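Probable amino acid aminotransferase (PDB 6Q1S) is probably an amino acid aminotransferase of the class IV family and binds 4'-deoxy-4'-aminopyridoxal-5'-phosphate in its pocket. Local coordinates at residues 187-192 and 218-223; 251-256 and 277-282; 257-262 and 281-286. All blocks are in the same frame, centred on the assembly; numbering follows the deposited sequence.

Contact 1. Residues 187-192 and 218-223; sequences RSTVVI and TTQQAL. With PMP (4'-deoxy-4'-aminopyridoxal-5'-phosphate), chain G; AKG (2-oxoglutaric acid), chain H.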
# COMPACT_ATOMS: atom_id res chain seq x y z
N ARG B 187 -4.06 -11.43 -5.53
CA ARG B 187 -3.02 -12.26 -4.93
C ARG B 187 -2.64 -13.43 -5.82
O ARG B 187 -2.09 -14.42 -5.32
CB ARG B 187 -3.48 -12.77 -3.55
CG ARG B 187 -4.75 -13.62 -3.60
CD ARG B 187 -5.15 -14.07 -2.21
NE ARG B 187 -6.46 -14.71 -2.18
CZ ARG B 187 -7.20 -14.85 -1.09
NH1 ARG B 187 -6.75 -14.42 0.08
NH2 ARG B 187 -8.39 -15.44 -1.16
N SER B 188 -2.91 -13.35 -7.13
CA SER B 188 -2.69 -14.49 -8.01
C SER B 188 -2.55 -14.01 -9.44
O SER B 188 -2.81 -12.85 -9.77
CB SER B 188 -3.83 -15.51 -7.88
OG SER B 188 -5.08 -14.85 -7.90
N THR B 189 -2.14 -14.94 -10.30
CA THR B 189 -1.97 -14.71 -11.73
C THR B 189 -3.08 -15.42 -12.49
O THR B 189 -3.42 -16.57 -12.18
CB THR B 189 -0.60 -15.20 -12.21
OG1 THR B 189 0.43 -14.49 -11.53
CG2 THR B 189 -0.45 -14.99 -13.71
N VAL B 190 -3.65 -14.74 -13.48
CA VAL B 190 -4.76 -15.28 -14.26
C VAL B 190 -4.19 -16.07 -15.43
O VAL B 190 -3.46 -15.53 -16.26
CB VAL B 190 -5.69 -14.16 -14.75
CG1 VAL B 190 -6.79 -14.74 -15.63
CG2 VAL B 190 -6.29 -13.41 -13.57
N VAL B 191 -4.52 -17.36 -15.48
CA VAL B 191 -4.16 -18.23 -16.59
C VAL B 191 -5.44 -18.89 -17.09
O VAL B 191 -6.23 -19.41 -16.29
CB VAL B 191 -3.12 -19.29 -16.18
CG1 VAL B 191 -2.87 -20.25 -17.33
CG2 VAL B 191 -1.83 -18.63 -15.75
N ILE B 192 -5.64 -18.88 -18.40
CA ILE B 192 -6.81 -19.49 -19.01
C ILE B 192 -6.34 -20.60 -19.95
O ILE B 192 -5.16 -20.73 -20.25
CB ILE B 192 -7.69 -18.48 -19.78
CG1 ILE B 192 -6.91 -17.87 -20.94
CG2 ILE B 192 -8.19 -17.40 -18.84
CD1 ILE B 192 -7.78 -17.38 -22.07
N THR B 218 5.81 -15.95 -10.54
CA THR B 218 6.84 -16.98 -10.54
C THR B 218 6.25 -18.33 -10.92
O THR B 218 6.87 -19.11 -11.66
CB THR B 218 7.51 -17.06 -9.17
OG1 THR B 218 6.52 -17.36 -8.17
CG2 THR B 218 8.18 -15.74 -8.82
N THR B 219 5.05 -18.63 -10.42
CA THR B 219 4.41 -19.90 -10.74
C THR B 219 3.98 -19.94 -12.20
O THR B 219 4.07 -20.99 -12.85
CB THR B 219 3.20 -20.13 -9.83
OG1 THR B 219 3.52 -19.71 -8.49
CG2 THR B 219 2.83 -21.60 -9.81
N GLN B 220 3.50 -18.82 -12.74
CA GLN B 220 3.05 -18.80 -14.13
C GLN B 220 4.20 -19.07 -15.09
O GLN B 220 4.06 -19.84 -16.04
CB GLN B 220 2.37 -17.47 -14.45
CG GLN B 220 2.04 -17.27 -15.92
CD GLN B 220 3.15 -16.61 -16.71
OE1 GLN B 220 3.59 -15.51 -16.39
NE2 GLN B 220 3.64 -17.30 -17.73
N GLN B 221 5.35 -18.43 -14.85
CA GLN B 221 6.49 -18.63 -15.75
C GLN B 221 7.00 -20.06 -15.68
O GLN B 221 7.30 -20.66 -16.72
CB GLN B 221 7.60 -17.64 -15.42
CG GLN B 221 7.21 -16.18 -15.60
CD GLN B 221 8.39 -15.24 -15.44
OE1 GLN B 221 9.54 -15.61 -15.73
NE2 GLN B 221 8.12 -14.03 -14.99
N ALA B 222 7.12 -20.61 -14.47
CA ALA B 222 7.53 -22.00 -14.34
C ALA B 222 6.49 -22.94 -14.95
O ALA B 222 6.85 -24.00 -15.49
CB ALA B 222 7.76 -22.35 -12.87
N LEU B 223 5.21 -22.57 -14.89
CA LEU B 223 4.18 -23.35 -15.56
C LEU B 223 4.37 -23.33 -17.07
O LEU B 223 4.20 -24.35 -17.74
CB LEU B 223 2.79 -22.84 -15.18
CG LEU B 223 1.62 -23.53 -15.89
CD1 LEU B 223 1.49 -24.98 -15.43
CD2 LEU B 223 0.32 -22.78 -15.65
N1 PMP G . -0.22 -11.03 -8.51
C2 PMP G . -0.18 -10.48 -7.28
C2A PMP G . -0.68 -9.07 -7.07
C3 PMP G . 0.36 -11.25 -6.13
O3 PMP G . 0.41 -10.71 -4.88
C4 PMP G . 0.83 -12.62 -6.39
C4A PMP G . 1.40 -13.49 -5.29
N4A PMP G . 0.36 -13.72 -4.27
C5 PMP G . 0.74 -13.11 -7.79
C6 PMP G . 0.21 -12.28 -8.77
C5A PMP G . 1.21 -14.51 -8.14
O4P PMP G . 2.62 -14.59 -7.97
P PMP G . 3.32 -15.97 -7.53
O1P PMP G . 2.77 -16.38 -6.18
O2P PMP G . 3.00 -17.03 -8.56
O3P PMP G . 4.81 -15.77 -7.43
C1 AKG H . -2.09 -16.52 -1.01
O1 AKG H . -3.32 -16.62 -0.87
O2 AKG H . -1.38 -17.50 -1.34
C2 AKG H . -1.44 -15.23 -0.78
O5 AKG H . -0.75 -14.73 -1.66
C3 AKG H . -1.64 -14.51 0.53
C4 AKG H . -2.86 -13.61 0.44
C5 AKG H . -3.72 -13.78 1.67
O3 AKG H . -3.29 -14.48 2.61
O4 AKG H . -4.84 -13.21 1.70
O HOH W 1 1.60 -17.41 -11.09

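Contact 2. Residues 251-256 and 277-282; sequences WLVSSM and EVFAEL. With PMP (4'-deoxy-4'-aminopyridoxal-5'-phosphate), chain G; AKG (2-oxoglutaric acid), chain H.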
# COMPACT_ATOMS: atom_id res chain seq x y z
N TRP B 251 -7.79 -20.18 -13.93
CA TRP B 251 -7.12 -20.48 -12.68
C TRP B 251 -6.47 -19.22 -12.13
O TRP B 251 -5.95 -18.39 -12.88
CB TRP B 251 -6.06 -21.56 -12.84
CG TRP B 251 -6.60 -22.86 -13.32
CD1 TRP B 251 -7.01 -23.91 -12.55
CD2 TRP B 251 -6.82 -23.24 -14.68
NE1 TRP B 251 -7.46 -24.93 -13.35
CE2 TRP B 251 -7.35 -24.55 -14.66
CE3 TRP B 251 -6.60 -22.62 -15.91
CZ2 TRP B 251 -7.68 -25.23 -15.83
CZ3 TRP B 251 -6.93 -23.30 -17.06
CH2 TRP B 251 -7.46 -24.59 -17.02
N LEU B 252 -6.51 -19.09 -10.81
CA LEU B 252 -5.79 -18.03 -10.10
C LEU B 252 -4.54 -18.68 -9.53
O LEU B 252 -4.59 -19.40 -8.53
CB LEU B 252 -6.68 -17.42 -9.02
CG LEU B 252 -7.94 -16.79 -9.61
CD1 LEU B 252 -8.87 -16.34 -8.52
CD2 LEU B 252 -7.58 -15.62 -10.52
N VAL B 253 -3.41 -18.43 -10.19
CA VAL B 253 -2.16 -19.11 -9.89
C VAL B 253 -1.29 -18.23 -8.99
O VAL B 253 -1.17 -17.02 -9.22
CB VAL B 253 -1.42 -19.46 -11.20
CG1 VAL B 253 -0.28 -20.41 -10.93
CG2 VAL B 253 -2.39 -20.06 -12.20
N SER B 254 -0.68 -18.85 -7.99
CA SER B 254 0.18 -18.15 -7.05
C SER B 254 1.10 -19.17 -6.40
O SER B 254 1.00 -20.38 -6.65
CB SER B 254 -0.63 -17.38 -6.00
OG SER B 254 -1.38 -18.26 -5.18
N SER B 255 2.02 -18.69 -5.56
CA SER B 255 3.07 -19.55 -5.03
C SER B 255 2.55 -20.48 -3.94
O SER B 255 2.96 -21.65 -3.87
CB SER B 255 4.22 -18.71 -4.49
OG SER B 255 4.89 -18.03 -5.54
N MET B 256 1.64 -20.01 -3.09
CA MET B 256 1.15 -20.82 -1.98
C MET B 256 -0.14 -21.56 -2.32
O MET B 256 -0.27 -22.75 -2.03
CB MET B 256 0.95 -19.95 -0.73
CG MET B 256 0.39 -20.69 0.47
SD MET B 256 0.44 -19.71 1.98
CE MET B 256 -0.90 -18.55 1.68
N GLU B 277 -8.13 -31.39 -14.69
CA GLU B 277 -7.43 -32.35 -13.84
C GLU B 277 -5.94 -32.37 -14.12
O GLU B 277 -5.14 -32.59 -13.20
CB GLU B 277 -8.01 -33.76 -13.98
CG GLU B 277 -9.51 -33.92 -13.70
CD GLU B 277 -10.38 -33.50 -14.86
OE1 GLU B 277 -9.84 -33.42 -15.98
OE2 GLU B 277 -11.60 -33.32 -14.67
N VAL B 278 -5.54 -32.14 -15.37
CA VAL B 278 -4.11 -32.13 -15.68
C VAL B 278 -3.49 -30.80 -15.27
O VAL B 278 -2.29 -30.74 -14.96
CB VAL B 278 -3.87 -32.43 -17.17
CG1 VAL B 278 -4.34 -31.28 -18.04
CG2 VAL B 278 -2.39 -32.73 -17.42
N PHE B 279 -4.29 -29.73 -15.22
CA PHE B 279 -3.73 -28.41 -14.94
C PHE B 279 -3.11 -28.36 -13.55
O PHE B 279 -2.02 -27.79 -13.38
CB PHE B 279 -4.81 -27.34 -15.08
CG PHE B 279 -4.27 -25.94 -15.11
CD1 PHE B 279 -4.00 -25.31 -16.32
CD2 PHE B 279 -4.02 -25.24 -13.94
CE1 PHE B 279 -3.50 -24.03 -16.35
CE2 PHE B 279 -3.52 -23.96 -13.96
CZ PHE B 279 -3.26 -23.35 -15.17
N ALA B 280 -3.78 -28.94 -12.56
CA ALA B 280 -3.22 -28.96 -11.21
C ALA B 280 -1.91 -29.74 -11.19
O ALA B 280 -0.95 -29.35 -10.51
CB ALA B 280 -4.22 -29.56 -10.23
N GLU B 281 -1.85 -30.85 -11.94
CA GLU B 281 -0.60 -31.59 -12.06
C GLU B 281 0.47 -30.77 -12.77
O GLU B 281 1.66 -30.88 -12.44
CB GLU B 281 -0.85 -32.91 -12.79
CG GLU B 281 -1.89 -33.79 -12.13
CD GLU B 281 -2.24 -35.00 -12.96
OE1 GLU B 281 -1.53 -36.03 -12.83
OE2 GLU B 281 -3.20 -34.94 -13.75
N LEU B 282 0.07 -29.95 -13.75
CA LEU B 282 1.03 -29.09 -14.43
C LEU B 282 1.62 -28.06 -13.48
O LEU B 282 2.81 -27.73 -13.57
CB LEU B 282 0.37 -28.40 -15.62
CG LEU B 282 -0.05 -29.27 -16.80
CD1 LEU B 282 -0.43 -28.41 -17.99
CD2 LEU B 282 1.07 -30.23 -17.17
N1 PMP G . -0.22 -11.03 -8.51
C2 PMP G . -0.18 -10.48 -7.28
C2A PMP G . -0.68 -9.07 -7.07
C3 PMP G . 0.36 -11.25 -6.13
O3 PMP G . 0.41 -10.71 -4.88
C4 PMP G . 0.83 -12.62 -6.39
C4A PMP G . 1.40 -13.49 -5.29
N4A PMP G . 0.36 -13.72 -4.27
C5 PMP G . 0.74 -13.11 -7.79
C6 PMP G . 0.21 -12.28 -8.77
C5A PMP G . 1.21 -14.51 -8.14
O4P PMP G . 2.62 -14.59 -7.97
P PMP G . 3.32 -15.97 -7.53
O1P PMP G . 2.77 -16.38 -6.18
O2P PMP G . 3.00 -17.03 -8.56
O3P PMP G . 4.81 -15.77 -7.43
C1 AKG H . -2.09 -16.52 -1.01
O1 AKG H . -3.32 -16.62 -0.87
O2 AKG H . -1.38 -17.50 -1.34
C2 AKG H . -1.44 -15.23 -0.78
O5 AKG H . -0.75 -14.73 -1.66
C3 AKG H . -1.64 -14.51 0.53
C4 AKG H . -2.86 -13.61 0.44
C5 AKG H . -3.72 -13.78 1.67
O3 AKG H . -3.29 -14.48 2.61
O4 AKG H . -4.84 -13.21 1.70

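Contact 3. Residues 257-262 and 281-286; sequences TLAARV and ELVDAA. With AKG (2-oxoglutaric acid), chain H.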
# COMPACT_ATOMS: atom_id res chain seq x y z
N THR B 257 -1.11 -20.86 -2.93
CA THR B 257 -2.37 -21.50 -3.31
C THR B 257 -2.22 -22.38 -4.54
O THR B 257 -3.09 -23.22 -4.80
CB THR B 257 -3.44 -20.42 -3.56
OG1 THR B 257 -3.38 -19.44 -2.52
CG2 THR B 257 -4.83 -21.04 -3.57
N LEU B 258 -1.13 -22.22 -5.30
CA LEU B 258 -0.86 -22.97 -6.52
C LEU B 258 -1.90 -22.68 -7.59
O LEU B 258 -1.72 -21.74 -8.38
CB LEU B 258 -0.79 -24.48 -6.23
CG LEU B 258 0.35 -24.90 -5.30
CD1 LEU B 258 0.57 -26.40 -5.37
CD2 LEU B 258 1.64 -24.15 -5.63
N ALA B 259 -2.99 -23.44 -7.65
CA ALA B 259 -3.97 -23.28 -8.72
C ALA B 259 -5.37 -23.45 -8.16
O ALA B 259 -5.72 -24.53 -7.67
CB ALA B 259 -3.71 -24.28 -9.85
N ALA B 260 -6.17 -22.39 -8.26
CA ALA B 260 -7.58 -22.41 -7.86
C ALA B 260 -8.41 -22.11 -9.11
O ALA B 260 -8.44 -20.97 -9.58
CB ALA B 260 -7.85 -21.38 -6.76
N ARG B 261 -9.08 -23.14 -9.63
CA ARG B 261 -9.90 -22.95 -10.81
C ARG B 261 -11.12 -22.11 -10.49
O ARG B 261 -11.74 -22.26 -9.43
CB ARG B 261 -10.34 -24.30 -11.39
CG ARG B 261 -10.80 -24.19 -12.84
CD ARG B 261 -11.28 -25.52 -13.38
NE ARG B 261 -12.39 -26.05 -12.60
CZ ARG B 261 -13.67 -25.84 -12.90
NH1 ARG B 261 -14.62 -26.35 -12.13
NH2 ARG B 261 -13.99 -25.13 -13.97
N VAL B 262 -11.47 -21.21 -11.40
CA VAL B 262 -12.65 -20.37 -11.26
C VAL B 262 -13.83 -21.13 -11.86
O VAL B 262 -13.99 -21.18 -13.08
CB VAL B 262 -12.46 -19.00 -11.93
CG1 VAL B 262 -13.74 -18.18 -11.84
CG2 VAL B 262 -11.29 -18.26 -11.30
N GLU B 281 -1.85 -30.85 -11.94
CA GLU B 281 -0.60 -31.59 -12.06
C GLU B 281 0.47 -30.77 -12.77
O GLU B 281 1.66 -30.88 -12.44
CB GLU B 281 -0.85 -32.91 -12.79
CG GLU B 281 -1.89 -33.79 -12.13
CD GLU B 281 -2.24 -35.00 -12.96
OE1 GLU B 281 -1.53 -36.03 -12.83
OE2 GLU B 281 -3.20 -34.94 -13.75
N LEU B 282 0.07 -29.95 -13.75
CA LEU B 282 1.03 -29.09 -14.43
C LEU B 282 1.62 -28.06 -13.48
O LEU B 282 2.81 -27.73 -13.57
CB LEU B 282 0.37 -28.40 -15.62
CG LEU B 282 -0.05 -29.27 -16.80
CD1 LEU B 282 -0.43 -28.41 -17.99
CD2 LEU B 282 1.07 -30.23 -17.17
N VAL B 283 0.81 -27.54 -12.56
CA VAL B 283 1.32 -26.60 -11.58
C VAL B 283 2.15 -27.34 -10.54
O VAL B 283 3.11 -26.79 -9.98
CB VAL B 283 0.17 -25.81 -10.93
CG1 VAL B 283 0.71 -24.76 -9.97
CG2 VAL B 283 -0.68 -25.15 -12.01
N ASP B 284 1.81 -28.61 -10.27
CA ASP B 284 2.59 -29.41 -9.33
C ASP B 284 4.01 -29.61 -9.83
O ASP B 284 4.98 -29.48 -9.07
CB ASP B 284 1.90 -30.76 -9.10
CG ASP B 284 0.67 -30.64 -8.22
OD1 ASP B 284 0.56 -29.62 -7.50
OD2 ASP B 284 -0.17 -31.56 -8.24
N ALA B 285 4.17 -29.94 -11.12
CA ALA B 285 5.50 -30.08 -11.68
C ALA B 285 6.21 -28.74 -11.84
O ALA B 285 7.45 -28.71 -11.89
CB ALA B 285 5.43 -30.79 -13.03
N ALA B 286 5.47 -27.64 -11.90
CA ALA B 286 6.09 -26.33 -12.07
C ALA B 286 6.90 -25.94 -10.84
O ALA B 286 8.05 -25.52 -10.95
CB ALA B 286 5.02 -25.28 -12.37
C1 AKG H . -2.09 -16.52 -1.01
O1 AKG H . -3.32 -16.62 -0.87
O2 AKG H . -1.38 -17.50 -1.34
C2 AKG H . -1.44 -15.23 -0.78
O5 AKG H . -0.75 -14.73 -1.66
C3 AKG H . -1.64 -14.51 0.53
C4 AKG H . -2.86 -13.61 0.44
C5 AKG H . -3.72 -13.78 1.67
O3 AKG H . -3.29 -14.48 2.61
O4 AKG H . -4.84 -13.21 1.70

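Contact 1. Residues 187-192 and 218-223
Thr189 and Val191 meet Gln220 and Leu223 in a buried strand-on-helix contact, where strand 189-194 of the mixed sheet passes the first turns of helix 218-229. The short axes run 9.1 Å apart at 30°, and both chain directions are similar. Thr189 touches through its methyl: CG2 lies 3.8 Å from Gln220 CB, the two side chains crossing at about a right angle. Gln220 CG stands anti to its backbone N (chi1 172°), which brings the aliphatic part of the chain past both strand residues, with Val191 CG2 4.1 Å from Gln220 CG; the bend at chi2 then takes the amide on to Tyr236. Deeper along the helix, Val191 CG1 and Leu223 CD2 make a looser apolar contact.

PMP lies at the N-terminal ends of the two segments. Its phosphate sits at the helix N terminus, whose positive end would probably favour the charge: Thr219 holds PMP O2P through OG1 (2.7 Å) and through N, a fairly straight bond at 160°. A water that donates to O2P also reaches Thr189 OG1 and Gln220 N, both weakly. At the far end Arg187 O accepts from PMP N4A (2.8 Å), while Arg187 NH1 donates to AKG O4, which lies at the edge of the guanidinium in its plane; the bond is bent.

Strand 249-254 pairs with this strand on one edge and strand 204-207 on the other, while Phe279 of helix 275-286 packs against both Val191 and Leu223.

Contact 2. Residues 251-256 and 277-282
Trp251 and Phe279 lie face to face, the phenyl ring spread over the indole with their planes only 3° apart. The centroids of the six-membered indole ring and the phenyl ring are 3.5 Å apart, so the overlap is almost complete: Phe279 CG sits above the centre of the indole, and Trp251 CD2 above the centre of the phenyl ring. The closest pair is Trp251 CG and Phe279 CE2, at 3.3 Å. On the opposite indole face lies the aliphatic part of Arg261, its CG 3.5 Å from Trp251 NE1; on the opposite phenyl face lies Leu223, its CD2 3.7 Å from Phe279 CZ. The result is a four-layer pile in which each ring has both faces occupied. At the phenyl edge, near its plane, Val253 CG2 comes within 4.4 Å of Phe279 CE2.

Phe279 reaches the strand because its CG is anti to the backbone N (chi1 -167°), throwing the ring away from the helix to lie flat beneath Trp251. Trp251 and Val253, alternate residues of one strand, both face the helix, whereas Leu252 between them turns to the other side.

From Val253 on, the chain lines the pocket. Ser255 OG donates to PMP O1P (2.8 Å) and is itself joined to His49 NE2; the bond from Ser255 N to O1P is weak. Met256 curls its methyl toward AKG, with CE 3.2 Å from O2.

Such an arrangement, a sheet strand covered by the C-terminal helix and followed by a serine whose OG and N meet the phosphate, is consistent with the cofactor-binding part of a class IV aminotransferase fold.

Contact 3. Residues 257-262 and 281-286
Val283 fits between Leu258 and Ala259, offering one methyl to each. Its CG1 lies 4.0 Å from Leu258 CB and its CG2 lies 3.8 Å from Ala259 CB, a division set by chi1 of -176°, which puts CG1 anti to the backbone N and CG2 beside it. Two successive residues both point at the helix, probably because the positive phi of Leu258 (64°) interrupts the alternation of sides. The branched end of Leu258 passes on to the next helical residue: CD1 is 3.9 Å from Asp284 OD1, the two side chains crossing at about a right angle. This meeting is van der Waals only, and OD1 itself is held by a salt bridge to Arg39 NH1.

The motif is a helix laid antiparallel on a sheet strand, with short axes 8.1 Å apart and inclined at 164°; here the C-terminal helix 275-286 covers strand 258-265 of the mixed sheet.

In the next shell, Thr219 of helix 218-229 touches Val283, and Ala286 packs on Ala222 and Val226 of that same helix. Leu258 is further flanked by Arg122 and Ile287. Just before Leu258, Thr257 turns to the pocket, where its OG1 donates to AKG O2 over 3.0 Å; its N takes part in a weak bond with Ser254 OG, and helix 116-123 touches its side chain through Arg117 and Ala121.

Going from the N terminus, contact 1 closes first, bringing helix 218-229 back onto strand 189-194 after a 25-residue excursion that includes strand 204-207. Contacts 2 and 3 follow in series with it and cross one another: segments 251-256 and 257-262 come in succession, and their partners 277-282 and 281-286 overlap on helix 275-286, so neither closure nests inside the other. Strands 189-194, 249-254 and 258-265 are consecutive neighbours in the mixed sheet, joined by backbone bonds such as that from Leu252 N to Ala260 O. The two helices also meet directly, with Leu223 CD1 3.6 Å from Leu282 O. All three contacts border the pocket and touch AKG.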